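Local atomic coordinates of manganese-dependent inorganic pyrophosphatase (Methanocaldococcus jannaschii, PDB entry 2EB0), a protein that hydrolyses inorganic diphosphate to two phosphates with the help of two manganese ions bound in each subunit. Residues Tyr28-Asn36 against Val48-Ser56; Lys192-Phe203 against Lys229-Lys240. All coordinates share one frame; numbering follows the deposited sequence.

Interaction 1: residues Tyr28-Asn36 against Val48-Ser56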
loop_
_atom_site.group_PDB
_atom_site.type_symbol
_atom_site.label_atom_id
_atom_site.label_comp_id
_atom_site.label_asym_id
_atom_site.label_seq_id
_atom_site.Cartn_x
_atom_site.Cartn_y
_atom_site.Cartn_z
ATOM N N TYR B 28 5.309 -6.054 -21.547
ATOM C CA TYR B 28 4.934 -7.454 -21.730
ATOM C C TYR B 28 4.043 -8.078 -20.660
ATOM O O TYR B 28 4.297 -7.937 -19.460
ATOM C CB TYR B 28 6.186 -8.325 -21.849
ATOM C CG TYR B 28 7.209 -7.832 -22.845
ATOM C CD1 TYR B 28 6.837 -7.487 -24.145
ATOM C CD2 TYR B 28 8.553 -7.722 -22.491
ATOM C CE1 TYR B 28 7.777 -7.040 -25.065
ATOM C CE2 TYR B 28 9.501 -7.278 -23.406
ATOM C CZ TYR B 28 9.108 -6.939 -24.690
ATOM O OH TYR B 28 10.046 -6.500 -25.598
ATOM N N PRO B 29 2.982 -8.783 -21.088
ATOM C CA PRO B 29 2.063 -9.449 -20.165
ATOM C C PRO B 29 2.698 -10.788 -19.807
ATOM O O PRO B 29 3.435 -11.366 -20.613
ATOM C CB PRO B 29 0.808 -9.628 -21.004
ATOM C CG PRO B 29 1.378 -9.886 -22.364
ATOM C CD PRO B 29 2.450 -8.816 -22.460
ATOM N N ALA B 30 2.425 -11.293 -18.614
ATOM C CA ALA B 30 3.006 -12.563 -18.226
ATOM C C ALA B 30 2.192 -13.203 -17.114
ATOM O O ALA B 30 1.302 -12.566 -16.534
ATOM C CB ALA B 30 4.452 -12.363 -17.782
ATOM N N ARG B 31 2.516 -14.464 -16.830
ATOM C CA ARG B 31 1.843 -15.252 -15.809
ATOM C C ARG B 31 2.871 -16.048 -15.000
ATOM O O ARG B 31 3.952 -16.362 -15.494
ATOM C CB ARG B 31 0.841 -16.199 -16.483
ATOM C CG ARG B 31 1.472 -17.097 -17.537
ATOM C CD ARG B 31 0.432 -17.735 -18.461
ATOM N NE ARG B 31 1.046 -18.607 -19.465
ATOM C CZ ARG B 31 1.369 -19.883 -19.250
ATOM N NH1 ARG B 31 1.136 -20.448 -18.069
ATOM N NH2 ARG B 31 1.921 -20.598 -20.220
ATOM N N LEU B 32 2.529 -16.367 -13.757
ATOM C CA LEU B 32 3.422 -17.111 -12.878
ATOM C C LEU B 32 3.006 -18.564 -12.720
ATOM O O LEU B 32 3.603 -19.295 -11.938
ATOM C CB LEU B 32 3.478 -16.457 -11.487
ATOM C CG LEU B 32 4.140 -15.081 -11.346
ATOM C CD1 LEU B 32 4.256 -14.708 -9.869
ATOM C CD2 LEU B 32 5.521 -15.112 -11.970
ATOM N N GLY B 33 1.983 -18.980 -13.460
ATOM C CA GLY B 33 1.510 -20.354 -13.370
ATOM C C GLY B 33 0.608 -20.754 -14.525
ATOM O O GLY B 33 0.399 -19.975 -15.453
ATOM N N ASP B 34 0.071 -21.969 -14.475
ATOM C CA ASP B 34 -0.804 -22.446 -15.540
ATOM C C ASP B 34 -2.199 -21.857 -15.432
ATOM O O ASP B 34 -2.675 -21.565 -14.341
ATOM C CB ASP B 34 -0.884 -23.972 -15.530
ATOM C CG ASP B 34 0.360 -24.619 -16.099
ATOM O OD1 ASP B 34 0.747 -24.262 -17.233
ATOM O OD2 ASP B 34 0.949 -25.485 -15.418
ATOM N N ILE B 35 -2.842 -21.681 -16.580
ATOM C CA ILE B 35 -4.185 -21.111 -16.654
ATOM C C ILE B 35 -5.256 -22.152 -16.318
ATOM O O ILE B 35 -5.141 -23.312 -16.708
ATOM C CB ILE B 35 -4.427 -20.546 -18.067
ATOM C CG1 ILE B 35 -5.894 -20.201 -18.275
ATOM C CG2 ILE B 35 -3.994 -21.551 -19.090
ATOM C CD1 ILE B 35 -6.177 -19.636 -19.648
ATOM N N ASN B 36 -6.286 -21.743 -15.586
ATOM C CA ASN B 36 -7.345 -22.674 -15.224
ATOM C C ASN B 36 -8.394 -22.757 -16.338
ATOM O O ASN B 36 -8.375 -21.961 -17.278
ATOM C CB ASN B 36 -8.003 -22.261 -13.898
ATOM C CG ASN B 36 -8.742 -20.941 -13.992
ATOM O OD1 ASN B 36 -9.331 -20.615 -15.023
ATOM N ND2 ASN B 36 -8.731 -20.182 -12.907
ATOM N N VAL B 48 -8.227 -13.748 -27.410
ATOM C CA VAL B 48 -7.030 -13.172 -26.816
ATOM C C VAL B 48 -6.003 -14.263 -26.533
ATOM O O VAL B 48 -6.336 -15.311 -25.995
ATOM C CB VAL B 48 -7.378 -12.428 -25.495
ATOM C CG1 VAL B 48 -6.102 -11.940 -24.804
ATOM C CG2 VAL B 48 -8.302 -11.237 -25.803
ATOM N N MET B 49 -4.755 -14.010 -26.895
ATOM C CA MET B 49 -3.679 -14.977 -26.677
ATOM C C MET B 49 -3.263 -15.067 -25.211
ATOM O O MET B 49 -3.284 -14.072 -24.483
ATOM C CB MET B 49 -2.461 -14.607 -27.528
ATOM C CG MET B 49 -2.770 -14.438 -29.016
ATOM S SD MET B 49 -3.548 -15.897 -29.764
ATOM C CE MET B 49 -5.285 -15.388 -29.772
ATOM N N GLU B 50 -2.891 -16.271 -24.792
ATOM C CA GLU B 50 -2.450 -16.539 -23.425
ATOM C C GLU B 50 -1.069 -15.925 -23.171
ATOM O O GLU B 50 -0.137 -16.178 -23.918
ATOM C CB GLU B 50 -2.372 -18.048 -23.211
ATOM C CG GLU B 50 -1.963 -18.472 -21.821
ATOM C CD GLU B 50 -1.586 -19.942 -21.758
ATOM O OE1 GLU B 50 -1.473 -20.485 -20.636
ATOM O OE2 GLU B 50 -1.392 -20.552 -22.834
ATOM N N PRO B 51 -0.921 -15.138 -22.093
ATOM C CA PRO B 51 0.335 -14.470 -21.707
ATOM C C PRO B 51 1.489 -15.449 -21.519
ATOM O O PRO B 51 1.278 -16.584 -21.104
ATOM C CB PRO B 51 -0.016 -13.792 -20.382
ATOM C CG PRO B 51 -1.498 -13.680 -20.412
ATOM C CD PRO B 51 -1.940 -14.953 -21.050
ATOM N N GLU B 52 2.710 -14.997 -21.791
ATOM C CA GLU B 52 3.885 -15.853 -21.647
ATOM C C GLU B 52 4.156 -16.182 -20.177
ATOM O O GLU B 52 3.924 -15.366 -19.285
ATOM C CB GLU B 52 5.122 -15.179 -22.256
ATOM C CG GLU B 52 5.787 -14.157 -21.340
ATOM C CD GLU B 52 7.053 -13.577 -21.938
ATOM O OE1 GLU B 52 6.950 -12.669 -22.791
ATOM O OE2 GLU B 52 8.151 -14.039 -21.561
ATOM N N LEU B 53 4.648 -17.391 -19.940
ATOM C CA LEU B 53 4.968 -17.853 -18.598
ATOM C C LEU B 53 6.406 -17.503 -18.202
ATOM O O LEU B 53 7.330 -17.758 -18.957
ATOM C CB LEU B 53 4.804 -19.370 -18.522
ATOM C CG LEU B 53 5.377 -20.023 -17.260
ATOM C CD1 LEU B 53 4.400 -19.859 -16.084
ATOM C CD2 LEU B 53 5.623 -21.492 -17.531
ATOM N N ILE B 54 6.591 -16.908 -17.029
ATOM C CA ILE B 54 7.937 -16.589 -16.545
ATOM C C ILE B 54 8.046 -17.104 -15.120
ATOM O O ILE B 54 7.034 -17.442 -14.504
ATOM C CB ILE B 54 8.239 -15.083 -16.562
ATOM C CG1 ILE B 54 7.211 -14.323 -15.723
ATOM C CG2 ILE B 54 8.269 -14.592 -17.988
ATOM C CD1 ILE B 54 7.436 -12.839 -15.695
ATOM N N GLU B 55 9.261 -17.157 -14.589
ATOM C CA GLU B 55 9.456 -17.683 -13.243
ATOM C C GLU B 55 10.449 -16.896 -12.407
ATOM O O GLU B 55 10.432 -16.973 -11.179
ATOM C CB GLU B 55 9.926 -19.135 -13.335
ATOM C CG GLU B 55 8.972 -20.044 -14.090
ATOM C CD GLU B 55 9.692 -21.012 -15.010
ATOM O OE1 GLU B 55 10.564 -21.767 -14.526
ATOM O OE2 GLU B 55 9.382 -21.014 -16.221
ATOM N N SER B 56 11.318 -16.145 -13.070
ATOM C CA SER B 56 12.329 -15.375 -12.367
ATOM C C SER B 56 12.223 -13.886 -12.667
ATOM O O SER B 56 12.050 -13.486 -13.815
ATOM C CB SER B 56 13.721 -15.889 -12.750
ATOM O OG SER B 56 14.735 -15.071 -12.202
HETATM O O HOH W 1 4.851 -10.989 -22.966
HETATM O O HOH W 2 2.455 -19.202 -22.666
#
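The Arg31 side chain packs against Glu50, Pro51 and Leu53 while its backbone pairs with the same segment as a parallel strand. Arg31 N donates to Glu52 O at 3.0 Å, and Ile54 N donates in turn to Arg31 O, so the two backbone groups of one residue bracket Leu53. The guanidinium is the close-packed part. With CG set between the backbone N and the carbonyl carbon (chi1 56°), the extended arm runs along the Pro51 carbonyl, where NE gives its hydrogen to Pro51 O at 2.6 Å, in the guanidinium plane. Leu53 CB lies 3.5 Å from Arg31 CZ over one face; Glu50 OE1 covers the opposite face, 3.2 Å from CZ. The Glu50 carboxylate plane is turned 17° from the guanidinium, and because OE1 lies well out of the guanidinium plane the salt bridge rests on charge alone, with no N-H pointing at the oxygen. Within 28-36, NH1 also donates to Gly33 O, and a long ion pair to Asp34 extends the network. On the side facing Val5, Ala30 CB touches Ile54 CD1 at 3.7 Å, and Leu32 CD2 reaches the flank of the Ile54 side chain.

The outer side is looser and wetter. One water joins Pro29 O to the exposed carboxylate of Glu52, while another accepts from Arg31 NH2 and donates to Pro51 O.

Strand 28-31, helix 37-45 and the short strand 52-53 form a beta-alpha-beta unit of the DHH domain, with 52-53 at the outer edge of its parallel sheet. Val5 of the adjoining strand 2-5 packs on Ala30, Leu32 and Ile54; helix 12-25 presents Ile15 to Arg31 and Ile19 to Pro51, while Leu43 of helix 37-45 touches Ile35 and Glu50.

Interaction 2: residues Lys192-Phe203 against Lys229-Lys240; sequences KLKPEEIINMDF and KKEDIYKLLEEK
Ile199 slides alongside Ile233 and Leu237 at the apolar centre of a helix-helix packing in the DHHA2 domain, where the axes of helices 195-201 and 230-240 cross at -61°, 9.4 Å apart. Its CG1 stands anti to the carbonyl carbon (chi1 -79°) and carries CD1 between Leu236 CB, at 3.5 Å, and Leu237 CD2, at 3.6 Å. One turn earlier, Pro195 lays CB against Leu236 CD1 and Ile233 CG1, while its CG rests on Asp232 CB. Ile198 crosses Ile233 at about a right angle; both reach the mixed sheet behind, at Phe251 and Leu264 respectively.

Farther out, two lysines close the ends. The extended chain of Lys229 passes Ile198 CD1 and brings NZ to Leu193 O at 2.7 Å, approaching from above the carbonyl plane; NZ also donates to Gly191 O. With an alanine at Lys229, the carbonyls of Leu193 and Gly191 would probably lose their ammonium partner and Ile198 CD1 the methylene chain packed against it.

At the other end Lys240 sets CE over one face of the Phe203 ring, 3.7 Å from its centroid in a CH-pi contact, with NZ farther out above the same face in a cation-pi contact. That ammonium forms a salt bridge with Glu244, and a water accepts from Lys240 NZ and donates to Asn200 OD1, 2.7 Å from each.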
loop_
_atom_site.group_PDB
_atom_site.type_symbol
_atom_site.label_atom_id
_atom_site.label_comp_id
_atom_site.label_asym_id
_atom_site.label_seq_id
_atom_site.Cartn_x
_atom_site.Cartn_y
_atom_site.Cartn_z
ATOM N N LYS B 192 -14.693 -31.499 -10.922
ATOM C CA LYS B 192 -14.577 -32.743 -11.679
ATOM C C LYS B 192 -13.143 -33.261 -11.757
ATOM O O LYS B 192 -12.921 -34.415 -12.115
ATOM C CB LYS B 192 -15.086 -32.548 -13.105
ATOM C CG LYS B 192 -16.567 -32.266 -13.231
ATOM C CD LYS B 192 -16.893 -31.848 -14.661
ATOM C CE LYS B 192 -18.371 -31.596 -14.847
ATOM N NZ LYS B 192 -19.141 -32.858 -14.701
ATOM N N LEU B 193 -12.175 -32.405 -11.434
ATOM C CA LEU B 193 -10.769 -32.786 -11.507
ATOM C C LEU B 193 -10.324 -33.654 -10.331
ATOM O O LEU B 193 -11.018 -33.763 -9.322
ATOM C CB LEU B 193 -9.901 -31.529 -11.586
ATOM C CG LEU B 193 -10.354 -30.503 -12.635
ATOM C CD1 LEU B 193 -9.465 -29.274 -12.556
ATOM C CD2 LEU B 193 -10.309 -31.122 -14.039
ATOM N N LYS B 194 -9.161 -34.275 -10.470
ATOM C CA LYS B 194 -8.626 -35.128 -9.420
ATOM C C LYS B 194 -8.205 -34.298 -8.198
ATOM O O LYS B 194 -7.765 -33.151 -8.330
ATOM C CB LYS B 194 -7.433 -35.921 -9.963
ATOM C CG LYS B 194 -7.819 -36.954 -11.014
ATOM C CD LYS B 194 -6.622 -37.429 -11.823
ATOM C CE LYS B 194 -6.084 -36.319 -12.718
ATOM N NZ LYS B 194 -5.021 -36.800 -13.643
ATOM N N PRO B 195 -8.345 -34.873 -6.990
ATOM C CA PRO B 195 -7.988 -34.207 -5.734
ATOM C C PRO B 195 -6.767 -33.292 -5.793
ATOM O O PRO B 195 -6.837 -32.137 -5.381
ATOM C CB PRO B 195 -7.811 -35.375 -4.781
ATOM C CG PRO B 195 -8.957 -36.263 -5.205
ATOM C CD PRO B 195 -8.866 -36.229 -6.730
ATOM N N GLU B 196 -5.655 -33.802 -6.307
ATOM C CA GLU B 196 -4.439 -33.007 -6.409
ATOM C C GLU B 196 -4.642 -31.722 -7.227
ATOM O O GLU B 196 -4.166 -30.652 -6.838
ATOM C CB GLU B 196 -3.319 -33.840 -7.034
ATOM C CG GLU B 196 -1.978 -33.126 -7.070
ATOM C CD GLU B 196 -1.439 -32.830 -5.681
ATOM O OE1 GLU B 196 -1.156 -33.790 -4.928
ATOM O OE2 GLU B 196 -1.297 -31.637 -5.338
ATOM N N GLU B 197 -5.342 -31.830 -8.356
ATOM C CA GLU B 197 -5.597 -30.674 -9.221
ATOM C C GLU B 197 -6.485 -29.628 -8.542
ATOM O O GLU B 197 -6.273 -28.419 -8.677
ATOM C CB GLU B 197 -6.248 -31.134 -10.524
ATOM C CG GLU B 197 -5.391 -32.090 -11.341
ATOM C CD GLU B 197 -6.152 -32.697 -12.508
ATOM O OE1 GLU B 197 -7.093 -33.486 -12.270
ATOM O OE2 GLU B 197 -5.814 -32.378 -13.664
ATOM N N ILE B 198 -7.482 -30.104 -7.810
ATOM C CA ILE B 198 -8.401 -29.230 -7.092
ATOM C C ILE B 198 -7.661 -28.437 -6.022
ATOM O O ILE B 198 -7.956 -27.271 -5.777
ATOM C CB ILE B 198 -9.514 -30.054 -6.425
ATOM C CG1 ILE B 198 -10.387 -30.695 -7.508
ATOM C CG2 ILE B 198 -10.335 -29.175 -5.504
ATOM C CD1 ILE B 198 -11.405 -31.642 -6.978
ATOM N N ILE B 199 -6.688 -29.080 -5.394
ATOM C CA ILE B 199 -5.915 -28.446 -4.349
ATOM C C ILE B 199 -5.004 -27.342 -4.867
ATOM O O ILE B 199 -4.958 -26.251 -4.306
ATOM C CB ILE B 199 -5.067 -29.491 -3.600
ATOM C CG1 ILE B 199 -5.954 -30.239 -2.607
ATOM C CG2 ILE B 199 -3.888 -28.823 -2.898
ATOM C CD1 ILE B 199 -5.273 -31.401 -1.941
ATOM N N ASN B 200 -4.295 -27.620 -5.950
ATOM C CA ASN B 200 -3.365 -26.648 -6.501
ATOM C C ASN B 200 -3.969 -25.579 -7.397
ATOM O O ASN B 200 -3.356 -24.536 -7.618
ATOM C CB ASN B 200 -2.252 -27.375 -7.262
ATOM C CG ASN B 200 -1.407 -28.252 -6.357
ATOM O OD1 ASN B 200 -1.043 -27.854 -5.249
ATOM N ND2 ASN B 200 -1.075 -29.444 -6.835
ATOM N N MET B 201 -5.167 -25.827 -7.909
ATOM C CA MET B 201 -5.803 -24.875 -8.805
ATOM C C MET B 201 -5.865 -23.451 -8.262
ATOM O O MET B 201 -5.587 -22.500 -8.985
ATOM C CB MET B 201 -7.216 -25.344 -9.160
ATOM C CG MET B 201 -7.814 -24.625 -10.359
ATOM S SD MET B 201 -6.842 -24.873 -11.876
ATOM C CE MET B 201 -7.385 -26.512 -12.337
ATOM N N ASP B 202 -6.222 -23.298 -6.992
ATOM C CA ASP B 202 -6.339 -21.959 -6.420
ATOM C C ASP B 202 -5.844 -21.886 -4.983
ATOM O O ASP B 202 -6.541 -21.403 -4.098
ATOM C CB ASP B 202 -7.800 -21.500 -6.512
ATOM C CG ASP B 202 -8.010 -20.093 -5.995
ATOM O OD1 ASP B 202 -7.174 -19.215 -6.287
ATOM O OD2 ASP B 202 -9.024 -19.861 -5.306
ATOM N N PHE B 203 -4.622 -22.352 -4.764
ATOM C CA PHE B 203 -4.030 -22.353 -3.437
ATOM C C PHE B 203 -3.151 -21.123 -3.245
ATOM O O PHE B 203 -2.269 -20.849 -4.060
ATOM C CB PHE B 203 -3.186 -23.615 -3.252
ATOM C CG PHE B 203 -2.987 -24.003 -1.826
ATOM C CD1 PHE B 203 -3.825 -24.937 -1.225
ATOM C CD2 PHE B 203 -1.975 -23.423 -1.069
ATOM C CE1 PHE B 203 -3.660 -25.286 0.115
ATOM C CE2 PHE B 203 -1.802 -23.767 0.275
ATOM C CZ PHE B 203 -2.648 -24.700 0.868
ATOM N N LYS B 229 -14.789 -36.322 -2.705
ATOM C CA LYS B 229 -13.335 -36.311 -2.815
ATOM C C LYS B 229 -12.740 -35.649 -1.575
ATOM O O LYS B 229 -11.524 -35.607 -1.404
ATOM C CB LYS B 229 -12.912 -35.537 -4.065
ATOM C CG LYS B 229 -13.397 -36.144 -5.366
ATOM C CD LYS B 229 -13.073 -35.245 -6.553
ATOM C CE LYS B 229 -13.623 -35.810 -7.856
ATOM N NZ LYS B 229 -13.469 -34.854 -8.991
ATOM N N LYS B 230 -13.615 -35.144 -0.710
ATOM C CA LYS B 230 -13.215 -34.464 0.526
ATOM C C LYS B 230 -12.147 -35.233 1.313
ATOM O O LYS B 230 -11.139 -34.664 1.740
ATOM C CB LYS B 230 -14.445 -34.248 1.414
ATOM C CG LYS B 230 -14.269 -33.205 2.510
ATOM C CD LYS B 230 -15.417 -33.231 3.511
ATOM C CE LYS B 230 -16.779 -33.101 2.840
ATOM N NZ LYS B 230 -16.946 -31.820 2.101
ATOM N N GLU B 231 -12.386 -36.529 1.500
ATOM C CA GLU B 231 -11.478 -37.406 2.229
ATOM C C GLU B 231 -10.089 -37.405 1.599
ATOM O O GLU B 231 -9.094 -37.087 2.256
ATOM C CB GLU B 231 -12.046 -38.825 2.240
ATOM C CG GLU B 231 -11.180 -39.864 2.923
ATOM C CD GLU B 231 -11.800 -41.251 2.866
ATOM O OE1 GLU B 231 -11.171 -42.209 3.363
ATOM O OE2 GLU B 231 -12.919 -41.383 2.324
ATOM N N ASP B 232 -10.024 -37.755 0.320
ATOM C CA ASP B 232 -8.749 -37.790 -0.379
ATOM C C ASP B 232 -8.075 -36.428 -0.356
ATOM O O ASP B 232 -6.853 -36.343 -0.195
ATOM C CB ASP B 232 -8.941 -38.244 -1.829
ATOM C CG ASP B 232 -9.452 -39.667 -1.930
ATOM O OD1 ASP B 232 -8.874 -40.555 -1.263
ATOM O OD2 ASP B 232 -10.424 -39.897 -2.680
ATOM N N ILE B 233 -8.868 -35.367 -0.520
ATOM C CA ILE B 233 -8.334 -34.004 -0.504
ATOM C C ILE B 233 -7.689 -33.705 0.849
ATOM O O ILE B 233 -6.595 -33.133 0.912
ATOM C CB ILE B 233 -9.442 -32.948 -0.789
ATOM C CG1 ILE B 233 -9.877 -33.030 -2.258
ATOM C CG2 ILE B 233 -8.926 -31.549 -0.487
ATOM C CD1 ILE B 233 -10.984 -32.076 -2.634
ATOM N N TYR B 234 -8.357 -34.111 1.926
ATOM C CA TYR B 234 -7.828 -33.877 3.267
ATOM C C TYR B 234 -6.487 -34.580 3.479
ATOM O O TYR B 234 -5.538 -33.989 4.007
ATOM C CB TYR B 234 -8.813 -34.350 4.339
ATOM C CG TYR B 234 -8.462 -33.812 5.708
ATOM C CD1 TYR B 234 -8.714 -32.476 6.035
ATOM C CD2 TYR B 234 -7.822 -34.615 6.657
ATOM C CE1 TYR B 234 -8.334 -31.953 7.266
ATOM C CE2 TYR B 234 -7.437 -34.098 7.894
ATOM C CZ TYR B 234 -7.695 -32.767 8.189
ATOM O OH TYR B 234 -7.310 -32.241 9.400
ATOM N N LYS B 235 -6.413 -35.845 3.078
ATOM C CA LYS B 235 -5.179 -36.607 3.223
ATOM C C LYS B 235 -4.044 -35.855 2.532
ATOM O O LYS B 235 -2.980 -35.634 3.125
ATOM C CB LYS B 235 -5.329 -38.002 2.608
ATOM C CG LYS B 235 -4.098 -38.881 2.793
ATOM C CD LYS B 235 -4.226 -40.225 2.086
ATOM C CE LYS B 235 -5.316 -41.094 2.692
ATOM N NZ LYS B 235 -5.411 -42.405 1.987
ATOM N N LEU B 236 -4.277 -35.448 1.282
ATOM C CA LEU B 236 -3.259 -34.717 0.543
ATOM C C LEU B 236 -2.876 -33.423 1.265
ATOM O O LEU B 236 -1.700 -33.044 1.300
ATOM C CB LEU B 236 -3.735 -34.421 -0.885
ATOM C CG LEU B 236 -3.838 -35.628 -1.836
ATOM C CD1 LEU B 236 -4.380 -35.187 -3.189
ATOM C CD2 LEU B 236 -2.477 -36.263 -2.020
ATOM N N LEU B 237 -3.853 -32.748 1.858
ATOM C CA LEU B 237 -3.556 -31.509 2.565
ATOM C C LEU B 237 -2.719 -31.782 3.821
ATOM O O LEU B 237 -1.930 -30.935 4.247
ATOM C CB LEU B 237 -4.852 -30.775 2.925
ATOM C CG LEU B 237 -5.697 -30.226 1.756
ATOM C CD1 LEU B 237 -6.897 -29.482 2.310
ATOM C CD2 LEU B 237 -4.874 -29.287 0.888
ATOM N N GLU B 238 -2.886 -32.967 4.402
ATOM C CA GLU B 238 -2.132 -33.335 5.591
ATOM C C GLU B 238 -0.681 -33.539 5.213
ATOM O O GLU B 238 0.222 -33.198 5.973
ATOM C CB GLU B 238 -2.689 -34.617 6.214
ATOM C CG GLU B 238 -4.023 -34.429 6.912
ATOM C CD GLU B 238 -4.500 -35.684 7.621
ATOM O OE1 GLU B 238 -4.758 -36.698 6.939
ATOM O OE2 GLU B 238 -4.618 -35.657 8.864
ATOM N N GLU B 239 -0.475 -34.097 4.024
ATOM C CA GLU B 239 0.857 -34.355 3.492
ATOM C C GLU B 239 1.530 -33.046 3.110
ATOM O O GLU B 239 2.712 -32.843 3.378
ATOM C CB GLU B 239 0.770 -35.260 2.259
ATOM C CG GLU B 239 0.406 -36.701 2.566
ATOM C CD GLU B 239 1.514 -37.435 3.299
ATOM O OE1 GLU B 239 1.310 -38.613 3.664
ATOM O OE2 GLU B 239 2.591 -36.838 3.506
ATOM N N LYS B 240 0.766 -32.164 2.474
ATOM C CA LYS B 240 1.278 -30.871 2.052
ATOM C C LYS B 240 1.714 -30.072 3.274
ATOM O O LYS B 240 2.744 -29.394 3.256
ATOM C CB LYS B 240 0.195 -30.100 1.299
ATOM C CG LYS B 240 0.638 -28.752 0.772
ATOM C CD LYS B 240 -0.473 -28.086 -0.053
ATOM C CE LYS B 240 -0.015 -26.749 -0.622
ATOM N NZ LYS B 240 1.132 -26.926 -1.558
HETATM O O HOH W 3 0.577 -28.904 -3.335
#

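In the fold
Interaction 1 belongs to the DHH domain and interaction 2 to the DHHA2 domain; their centres lie about 24 Å apart, and along the chain the first closes before the second opens. They nevertheless touch across the domain boundary, where Asn36 CB packs 3.5 Å from Met201 SD. Neither contact supplies a ligand to the manganese ions, which are bound by His7, Asp11, Asp13, Asp66, His88 and Asp147; the side chain of Leu32 lies about 11 Å, and that of Phe203 about 12 Å, from a bound manganese ion. From the DHHA2 side, Phe203 O accepts a hydrogen bond from Asn9, whose sequence position lies between the metal ligands His7 and Asp11.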